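CysQ, sulfite synthesis pathway protein (Bacteroides thetaiotaomicron VPI-5482, PDB 3B8B) probably hydrolyses the 3'-phosphate of adenosine 3',5'-bisphosphate to give AMP, as a magnesium-dependent phosphatase of the inositol monophosphatase superfamily. Local coordinates at residues 198-210 with 234-246. Sequence-based numbering, arbitrary orientation. Where two conformers were deposited one is given.
Sequences LTPETETYIADLK and KADVYPRFAPTME. With SO4 (sulfate ion), chain B.
T199 and T202 hold the carbonyl and the N-H of F241, one hydroxyl each. T199 OG1 donates to F241 O at 2.8 Å, coming from above the carbonyl plane. F241 N donates to T202 OG1 in a bent bond, 143° at the hydrogen. The two hydroxyls are linked as well: T202 OG1 donates to T199 OG1, which also takes the N-H of T202 in a nearly straight bond. T199 is thus the N-cap of helix 200-212, and the same oxygen that closes the helix start holds the chain leaving strand 238-240. With chi1 at 66°, OG1 sits between the backbone N and carbonyl carbon of T199, and CG2 is turned to A242 CB, 3.6 Å away. A valine here would probably leave both the first turn's T202 N-H and F241 O without their hydroxyl partner. A water bridges F241 O to E201 OE1.

Beyond these hydroxyl bonds the F241 ring lies against the helix. Its CE2 meets Y205 CB at 3.5 Å and its CZ stands over one face of the Y205 ring toward the rim, the planes inclined at 53°. P239 CB approaches Y205 CD2 obliquely at 3.6 Å, and farther along L209 CD1 meets V237 CG1 tip to tip. The helix, the beta-alpha-beta crossover between parallel strands 189-193 and 216-220, lies across one face of strand 238-240, which pairs with strand 280-288; W283 of that strand stacks on F241.

R240, with CB directed away from the helix, holds a sulfate ion, probably from the crystallisation liquor, through NH1 and NH2, joined there by S194 and K226. NH1 also donates to Y238 OH near the guanidinium plane, which helps fix the group's rotation. The R240 side chain lies about 7 Å from that of D108, a predicted magnesium ligand.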
# COMPACT_ATOMS: atom_id res chain seq x y z
N LEU A 198 0.35 -17.28 -9.18
CA LEU A 198 -0.44 -16.34 -9.97
C LEU A 198 -1.71 -17.06 -10.40
O LEU A 198 -1.70 -18.27 -10.62
CB LEU A 198 0.35 -15.94 -11.20
CG LEU A 198 1.73 -15.31 -10.92
CD1 LEU A 198 2.25 -14.76 -12.22
CD2 LEU A 198 1.60 -14.23 -9.85
N THR A 199 -2.79 -16.32 -10.55
CA THR A 199 -4.02 -16.93 -11.07
C THR A 199 -3.87 -17.18 -12.58
O THR A 199 -3.10 -16.52 -13.26
CB THR A 199 -5.23 -16.04 -10.84
OG1 THR A 199 -5.08 -14.84 -11.62
CG2 THR A 199 -5.38 -15.68 -9.35
N PRO A 200 -4.67 -18.12 -13.13
CA PRO A 200 -4.62 -18.34 -14.58
C PRO A 200 -5.10 -17.12 -15.35
O PRO A 200 -4.67 -16.94 -16.49
CB PRO A 200 -5.53 -19.53 -14.81
CG PRO A 200 -6.11 -19.86 -13.56
CD PRO A 200 -5.54 -19.09 -12.45
N GLU A 201 -5.91 -16.29 -14.72
CA GLU A 201 -6.43 -15.07 -15.36
C GLU A 201 -5.31 -14.05 -15.50
O GLU A 201 -5.07 -13.52 -16.59
CB GLU A 201 -7.65 -14.52 -14.59
CG GLU A 201 -8.82 -15.49 -14.59
CD GLU A 201 -8.78 -16.61 -13.54
OE1 GLU A 201 -7.91 -16.63 -12.65
OE2 GLU A 201 -9.64 -17.50 -13.62
N THR A 202 -4.56 -13.87 -14.43
CA THR A 202 -3.40 -12.98 -14.49
C THR A 202 -2.35 -13.52 -15.47
O THR A 202 -1.83 -12.78 -16.32
CB THR A 202 -2.79 -12.77 -13.10
OG1 THR A 202 -3.76 -12.18 -12.22
CG2 THR A 202 -1.55 -11.83 -13.21
N GLU A 203 -2.08 -14.82 -15.42
CA GLU A 203 -1.07 -15.42 -16.29
C GLU A 203 -1.46 -15.25 -17.76
O GLU A 203 -0.62 -15.03 -18.63
CB GLU A 203 -0.88 -16.89 -15.96
CG GLU A 203 0.42 -17.46 -16.52
CD GLU A 203 1.62 -17.09 -15.67
OE1 GLU A 203 1.68 -17.52 -14.49
OE2 GLU A 203 2.49 -16.35 -16.17
N THR A 204 -2.76 -15.36 -18.04
CA THR A 204 -3.25 -15.19 -19.41
C THR A 204 -2.99 -13.76 -19.91
O THR A 204 -2.56 -13.57 -21.04
CB THR A 204 -4.76 -15.55 -19.47
OG1 THR A 204 -4.91 -16.96 -19.25
CG2 THR A 204 -5.37 -15.23 -20.89
N TYR A 205 -3.26 -12.78 -19.07
CA TYR A 205 -3.02 -11.38 -19.42
C TYR A 205 -1.51 -11.15 -19.64
O TYR A 205 -1.11 -10.57 -20.63
CB TYR A 205 -3.55 -10.45 -18.37
CG TYR A 205 -3.48 -9.01 -18.78
CD1 TYR A 205 -4.41 -8.48 -19.63
CD2 TYR A 205 -2.47 -8.19 -18.32
CE1 TYR A 205 -4.35 -7.17 -20.01
CE2 TYR A 205 -2.41 -6.88 -18.70
CZ TYR A 205 -3.34 -6.38 -19.55
OH TYR A 205 -3.28 -5.07 -19.94
N ILE A 206 -0.71 -11.67 -18.72
CA ILE A 206 0.76 -11.53 -18.88
C ILE A 206 1.27 -12.20 -20.17
O ILE A 206 2.14 -11.64 -20.88
CB ILE A 206 1.48 -12.04 -17.61
CG1 ILE A 206 1.20 -11.11 -16.44
CG2 ILE A 206 3.03 -12.12 -17.85
CD1 ILE A 206 1.68 -11.61 -15.09
N ALA A 207 0.75 -13.38 -20.51
CA ALA A 207 1.11 -14.04 -21.75
C ALA A 207 0.80 -13.13 -22.94
O ALA A 207 1.60 -13.05 -23.88
CB ALA A 207 0.38 -15.42 -21.88
N ASP A 208 -0.34 -12.47 -22.91
CA ASP A 208 -0.69 -11.54 -23.97
C ASP A 208 0.25 -10.32 -24.02
O ASP A 208 0.65 -9.89 -25.12
CB ASP A 208 -2.13 -11.07 -23.83
CG ASP A 208 -2.68 -10.52 -25.13
OD1 ASP A 208 -2.50 -11.19 -26.16
OD2 ASP A 208 -3.26 -9.42 -25.09
N LEU A 209 0.59 -9.78 -22.85
CA LEU A 209 1.57 -8.67 -22.78
C LEU A 209 2.89 -9.12 -23.41
O LEU A 209 3.54 -8.37 -24.14
CB LEU A 209 1.84 -8.22 -21.35
CG LEU A 209 0.78 -7.44 -20.58
CD1 LEU A 209 1.19 -7.28 -19.13
CD2 LEU A 209 0.44 -6.11 -21.27
N LYS A 210 3.28 -10.35 -23.12
CA LYS A 210 4.56 -10.88 -23.62
C LYS A 210 4.56 -11.00 -25.13
O LYS A 210 5.59 -10.83 -25.78
CB LYS A 210 4.89 -12.22 -22.97
CG LYS A 210 5.27 -12.13 -21.49
CD LYS A 210 5.29 -13.49 -20.86
CE LYS A 210 6.03 -13.49 -19.54
NZ LYS A 210 6.08 -14.88 -18.94
N LYS A 234 9.54 2.01 -12.17
CA LYS A 234 10.34 0.78 -12.32
C LYS A 234 9.61 -0.32 -13.09
O LYS A 234 10.24 -1.29 -13.54
CB LYS A 234 10.76 0.25 -10.95
CG LYS A 234 11.69 1.16 -10.15
CD LYS A 234 13.05 1.34 -10.81
CE LYS A 234 14.09 1.96 -9.86
NZ LYS A 234 13.89 3.41 -9.57
N ALA A 235 8.31 -0.17 -13.25
CA ALA A 235 7.51 -1.13 -14.02
C ALA A 235 6.46 -0.35 -14.79
O ALA A 235 5.99 0.69 -14.31
CB ALA A 235 6.87 -2.15 -13.09
N ASP A 236 6.08 -0.84 -15.95
CA ASP A 236 5.04 -0.22 -16.76
C ASP A 236 3.64 -0.62 -16.32
O ASP A 236 2.70 0.17 -16.43
CB ASP A 236 5.23 -0.58 -18.21
CG ASP A 236 6.52 -0.01 -18.76
OD1 ASP A 236 6.54 1.20 -19.04
OD2 ASP A 236 7.51 -0.72 -18.86
N VAL A 237 3.47 -1.86 -15.91
CA VAL A 237 2.13 -2.38 -15.62
C VAL A 237 2.18 -3.39 -14.49
O VAL A 237 3.10 -4.21 -14.43
CB VAL A 237 1.45 -2.99 -16.88
CG1 VAL A 237 2.20 -4.21 -17.38
CG2 VAL A 237 -0.02 -3.31 -16.59
N TYR A 238 1.17 -3.32 -13.62
CA TYR A 238 0.92 -4.31 -12.59
C TYR A 238 -0.54 -4.76 -12.74
O TYR A 238 -1.44 -4.05 -12.25
CB TYR A 238 1.21 -3.77 -11.20
CG TYR A 238 0.68 -4.62 -10.07
CD1 TYR A 238 0.67 -6.02 -10.17
CD2 TYR A 238 0.18 -4.05 -8.91
CE1 TYR A 238 0.16 -6.80 -9.14
CE2 TYR A 238 -0.34 -4.81 -7.88
CZ TYR A 238 -0.36 -6.20 -8.00
OH TYR A 238 -0.88 -6.97 -6.96
N PRO A 239 -0.77 -5.88 -13.43
CA PRO A 239 -2.13 -6.40 -13.57
C PRO A 239 -2.39 -7.39 -12.47
O PRO A 239 -1.53 -8.24 -12.18
CB PRO A 239 -2.09 -7.06 -14.95
CG PRO A 239 -0.66 -7.60 -15.04
CD PRO A 239 0.21 -6.69 -14.22
N ARG A 240 -3.54 -7.32 -11.83
CA ARG A 240 -3.87 -8.29 -10.79
C ARG A 240 -5.30 -8.77 -11.02
O ARG A 240 -6.27 -8.11 -10.64
CB ARG A 240 -3.68 -7.71 -9.38
CG ARG A 240 -3.71 -8.78 -8.30
CD ARG A 240 -2.52 -9.64 -8.48
NE ARG A 240 -2.42 -10.76 -7.57
CZ ARG A 240 -1.91 -10.67 -6.34
NH1 ARG A 240 -1.50 -9.50 -5.86
NH2 ARG A 240 -1.80 -11.76 -5.59
N PHE A 241 -5.41 -9.92 -11.69
CA PHE A 241 -6.72 -10.52 -12.02
C PHE A 241 -7.00 -11.62 -11.01
O PHE A 241 -7.02 -12.82 -11.31
CB PHE A 241 -6.73 -11.02 -13.46
CG PHE A 241 -6.56 -9.93 -14.50
CD1 PHE A 241 -6.35 -8.59 -14.16
CD2 PHE A 241 -6.61 -10.26 -15.83
CE1 PHE A 241 -6.18 -7.62 -15.17
CE2 PHE A 241 -6.47 -9.30 -16.82
CZ PHE A 241 -6.24 -8.00 -16.49
N ALA A 242 -7.18 -11.15 -9.77
CA ALA A 242 -7.29 -11.99 -8.60
C ALA A 242 -8.04 -11.15 -7.57
O ALA A 242 -7.95 -9.93 -7.60
CB ALA A 242 -5.91 -12.37 -8.09
N PRO A 243 -8.72 -11.80 -6.63
CA PRO A 243 -9.40 -11.08 -5.57
C PRO A 243 -8.40 -10.43 -4.58
O PRO A 243 -7.43 -11.06 -4.16
CB PRO A 243 -10.27 -12.16 -4.91
CG PRO A 243 -9.55 -13.42 -5.19
CD PRO A 243 -8.85 -13.26 -6.49
N THR A 244 -8.62 -9.15 -4.30
CA THR A 244 -7.86 -8.42 -3.27
C THR A 244 -8.88 -7.57 -2.52
O THR A 244 -9.99 -7.43 -2.97
CB THR A 244 -6.78 -7.51 -3.88
OG1 THR A 244 -7.40 -6.48 -4.67
CG2 THR A 244 -5.76 -8.29 -4.71
N MSE A 245 -8.49 -7.06 -1.35
CA MSE A 245 -9.35 -6.25 -0.53
C MSE A 245 -8.97 -4.76 -0.66
O MSE A 245 -7.80 -4.42 -0.88
CB MSE A 245 -9.25 -6.66 0.96
CG MSE A 245 -9.57 -8.10 1.23
SE MSE A 245 -11.43 -8.49 0.80
CE MSE A 245 -12.28 -7.68 2.26
N GLU A 246 -9.95 -3.90 -0.48
CA GLU A 246 -9.75 -2.44 -0.58
C GLU A 246 -8.54 -1.93 0.19
O GLU A 246 -7.80 -1.09 -0.29
CB GLU A 246 -10.96 -1.67 -0.10
CG GLU A 246 -12.17 -1.71 -1.04
CD GLU A 246 -13.26 -0.77 -0.61
OE1 GLU A 246 -12.99 0.18 0.19
OE2 GLU A 246 -14.41 -0.92 -1.08
S SO4 B . 0.43 -10.31 -2.76
O1 SO4 B . -0.01 -9.04 -3.36
O2 SO4 B . 0.47 -10.11 -1.30
O3 SO4 B . -0.60 -11.34 -3.03
O4 SO4 B . 1.66 -10.80 -3.27
O HOH W 1 -8.65 -15.09 -10.43